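Leucine aminopeptidase 2, chloroplastic (Streptomyces sp. BC16019, PDB 5LHJ) is a bottromycin maturation enzyme of the M17 metalloaminopeptidase family, which probably removes unsubstituted N-terminal amino acids from peptides. Local coordinates at residues A[86-90]-A[91-95]; A[461-464]-A[465-469]. All blocks are in the same frame, centred on the assembly; numbering follows the deposited sequence.

Contact 1: residues A[86-90]-A[91-95]; sequences GSATA and ATFRA
T89 sits at the N-cap of helix 90-102, and its backbone meets T92 across the first turn, with R94 N to A90 O at 3.0 Å supplying a regular i to i+4 bond. The capping contact is T89 N to T92 OG1, 2.9 Å long and almost straight at 178°. It is the half of a capping box in which the N3 side chain takes up the N-cap N-H. The first torsion of T92 (chi1 -47°) keeps OG1 beside its own backbone N, facing back toward the cap, with CG2 anti to that N. The T89 and T92 side chains cross at about a right angle. T89 O receives two weak bonds, from T92 N and F93 N, and also lies 3.4 Å from F93 CD1, at the ring edge near its plane. F93 itself packs on helix 124-139. The R94 guanidinium has A90 O over one face, 4.1 Å above the plane and offset toward the rim, while its NE pairs with E133. A valine in place of T92 has no hydroxyl, and the T89 N-H would probably be left without this acceptor, the cap less firmly held. The helix start is thus held by a straight side-chain-to-backbone bond, together with a regular backbone bond and two weak ones to T89 O.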
# COMPACT_ATOMS: atom_id res chain seq x y z
N GLY A 86 -49.43 14.44 1.24
CA GLY A 86 -48.79 15.60 1.86
C GLY A 86 -47.29 15.72 1.69
O GLY A 86 -46.76 16.83 1.69
N SER A 87 -46.59 14.59 1.54
CA SER A 87 -45.12 14.59 1.42
C SER A 87 -44.60 14.47 -0.01
O SER A 87 -43.39 14.62 -0.24
CB SER A 87 -44.52 13.49 2.29
OG SER A 87 -44.94 12.21 1.87
N ALA A 88 -45.48 14.19 -0.98
CA ALA A 88 -45.05 13.93 -2.35
C ALA A 88 -44.46 15.17 -3.00
O ALA A 88 -44.94 16.28 -2.77
CB ALA A 88 -46.21 13.39 -3.18
N THR A 89 -43.42 14.97 -3.81
CA THR A 89 -42.75 16.03 -4.56
C THR A 89 -42.72 15.64 -6.03
O THR A 89 -43.12 14.54 -6.38
CB THR A 89 -41.30 16.18 -4.11
OG1 THR A 89 -40.58 14.97 -4.39
CG2 THR A 89 -41.23 16.50 -2.61
N ALA A 90 -42.23 16.53 -6.88
CA ALA A 90 -42.00 16.20 -8.29
C ALA A 90 -41.08 14.97 -8.44
O ALA A 90 -41.29 14.15 -9.33
CB ALA A 90 -41.43 17.40 -9.04
N ALA A 91 -40.09 14.83 -7.56
CA ALA A 91 -39.19 13.68 -7.59
C ALA A 91 -39.92 12.35 -7.33
O ALA A 91 -39.55 11.32 -7.88
CB ALA A 91 -38.05 13.86 -6.58
N THR A 92 -40.95 12.39 -6.48
CA THR A 92 -41.82 11.24 -6.27
C THR A 92 -42.44 10.77 -7.58
O THR A 92 -42.44 9.58 -7.89
CB THR A 92 -42.96 11.55 -5.29
OG1 THR A 92 -42.45 12.22 -4.13
CG2 THR A 92 -43.67 10.26 -4.85
N PHE A 93 -42.97 11.72 -8.36
CA PHE A 93 -43.58 11.41 -9.65
C PHE A 93 -42.58 10.92 -10.69
O PHE A 93 -42.86 10.01 -11.46
CB PHE A 93 -44.38 12.61 -10.17
CG PHE A 93 -45.68 12.79 -9.45
CD1 PHE A 93 -45.74 13.55 -8.29
CD2 PHE A 93 -46.83 12.14 -9.88
CE1 PHE A 93 -46.93 13.68 -7.59
CE2 PHE A 93 -48.02 12.27 -9.19
CZ PHE A 93 -48.07 13.04 -8.04
N ARG A 94 -41.39 11.52 -10.69
CA ARG A 94 -40.34 11.12 -11.61
C ARG A 94 -39.94 9.67 -11.33
O ARG A 94 -39.88 8.83 -12.23
CB ARG A 94 -39.15 12.10 -11.46
CG ARG A 94 -38.25 12.16 -12.66
CD ARG A 94 -37.13 13.17 -12.49
NE ARG A 94 -37.56 14.57 -12.60
CZ ARG A 94 -37.67 15.44 -11.60
NH1 ARG A 94 -37.38 15.13 -10.32
NH2 ARG A 94 -38.06 16.67 -11.88
N ALA A 95 -39.70 9.37 -10.05
CA ALA A 95 -39.35 8.01 -9.62
C ALA A 95 -40.46 6.98 -9.87
O ALA A 95 -40.17 5.84 -10.26
CB ALA A 95 -38.95 8.00 -8.15

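Contact 2: residues A[461-464]-A[465-469]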
# COMPACT_ATOMS: atom_id res chain seq x y z
N LEU A 461 -19.35 23.95 -11.53
CA LEU A 461 -20.02 22.73 -11.08
C LEU A 461 -19.05 21.56 -11.18
O LEU A 461 -18.64 21.20 -12.28
CB LEU A 461 -21.25 22.44 -11.94
CG LEU A 461 -22.33 23.51 -12.08
CD1 LEU A 461 -23.57 22.94 -12.79
CD2 LEU A 461 -22.72 24.05 -10.75
N ASP A 462 -18.67 20.98 -10.04
CA ASP A 462 -17.77 19.83 -10.01
C ASP A 462 -18.65 18.59 -9.84
O ASP A 462 -19.23 18.38 -8.77
CB ASP A 462 -16.75 19.97 -8.89
CG ASP A 462 -15.63 18.91 -8.93
OD1 ASP A 462 -15.73 17.87 -9.64
OD2 ASP A 462 -14.63 19.11 -8.20
N ILE A 463 -18.77 17.79 -10.90
CA ILE A 463 -19.75 16.70 -10.95
C ILE A 463 -19.10 15.31 -11.07
O ILE A 463 -19.73 14.37 -11.54
CB ILE A 463 -20.78 16.93 -12.08
CG1 ILE A 463 -20.12 16.94 -13.47
CG2 ILE A 463 -21.53 18.24 -11.84
CD1 ILE A 463 -21.09 16.77 -14.62
N ALA A 464 -17.86 15.18 -10.60
CA ALA A 464 -17.08 13.94 -10.75
C ALA A 464 -17.82 12.67 -10.31
O ALA A 464 -17.95 11.71 -11.08
CB ALA A 464 -15.75 14.07 -10.00
N ALA A 465 -18.36 12.69 -9.11
CA ALA A 465 -19.04 11.50 -8.60
C ALA A 465 -20.42 11.22 -9.22
O ALA A 465 -20.66 10.10 -9.63
CB ALA A 465 -19.13 11.55 -7.09
N PRO A 466 -21.32 12.21 -9.31
CA PRO A 466 -22.66 11.82 -9.77
C PRO A 466 -22.79 11.61 -11.30
O PRO A 466 -23.82 11.09 -11.74
CB PRO A 466 -23.57 12.95 -9.28
CG PRO A 466 -22.66 14.10 -9.04
CD PRO A 466 -21.33 13.54 -8.68
N ALA A 467 -21.77 11.99 -12.07
CA ALA A 467 -21.77 11.78 -13.53
C ALA A 467 -21.74 10.31 -13.97
O ALA A 467 -22.09 9.99 -15.11
CB ALA A 467 -20.59 12.51 -14.17
N TYR A 468 -21.30 9.43 -13.09
CA TYR A 468 -21.21 8.01 -13.40
C TYR A 468 -21.61 7.22 -12.17
O TYR A 468 -21.02 7.40 -11.09
CB TYR A 468 -19.79 7.68 -13.84
CG TYR A 468 -19.65 6.30 -14.43
CD1 TYR A 468 -19.40 5.20 -13.60
CD2 TYR A 468 -19.74 6.08 -15.80
CE1 TYR A 468 -19.28 3.93 -14.13
CE2 TYR A 468 -19.62 4.81 -16.33
CZ TYR A 468 -19.38 3.74 -15.50
OH TYR A 468 -19.25 2.47 -16.00
N ASN A 469 -22.61 6.37 -12.32
CA ASN A 469 -23.14 5.56 -11.24
C ASN A 469 -22.48 4.18 -11.29
O ASN A 469 -22.83 3.36 -12.12
CB ASN A 469 -24.65 5.46 -11.37
CG ASN A 469 -25.30 4.54 -10.34
OD1 ASN A 469 -24.73 4.22 -9.30
ND2 ASN A 469 -26.51 4.12 -10.64
O HOH W 1 -18.72 15.50 -7.51
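The single helical turn that carries the chain from strand 458-462 to strand 468-469, in the catalytic domain, is closed by I463 and A467. A467 N donates to I463 O at 3.2 Å, with an N-H...O angle of 145°. This i to i+4 bond overlaps the type I beta turn from A465 to Y468, and residues 465-467 have helical backbone angles without continuing as a regular helix. Other atoms gather round the same carbonyl: P466 CD lies 3.4 Å from I463 O, and A467 CB comes within 3.3 Å of it. P466 N has no hydrogen to share, and it is A467 N that bonds to I463 O. I463 carries CG1 between its backbone N and carbonyl carbon (chi1 63°), and CD1 ends 4.3 Å from A467 CB in an apolar contact. A water links the backbone across the turn, donating to D462 O at 3.2 Å and accepting from A465 N at 3.3 Å. The A464 side chain is about 6 Å from that of D284, which binds manganese in this protein although no metal is bound to this chain here, so the turn passes close to the metal site. Around it, I463 packs on F411 of strand 410-413 and on F484, which P466 also touches; strand 458-462 runs parallel to 367-372 and antiparallel to 386-390, and strand 468-469 pairs with 480-481.

Contact 1 comes first along the chain, in the N-terminal domain of the M17 family, and contact 2 follows far later, in its catalytic domain. Their centres are 23 Å apart and their nearest atoms about 13 Å, so they do not touch. Nor do they share a sheet: helix 90-102 follows strand 76-81 of the five-stranded mixed sheet, whereas strand 458-462 belongs to the large mixed sheet of the catalytic part. The centre of contact 1 lies about 21 Å from that of the chain, away from the metal-binding residues; contact 2 is buried, its centre about 8 Å from that of the chain, near manganese-binding residues D284 and K261. One thus starts a helix of the N-terminal part, the other forms a turn beside the manganese-binding site.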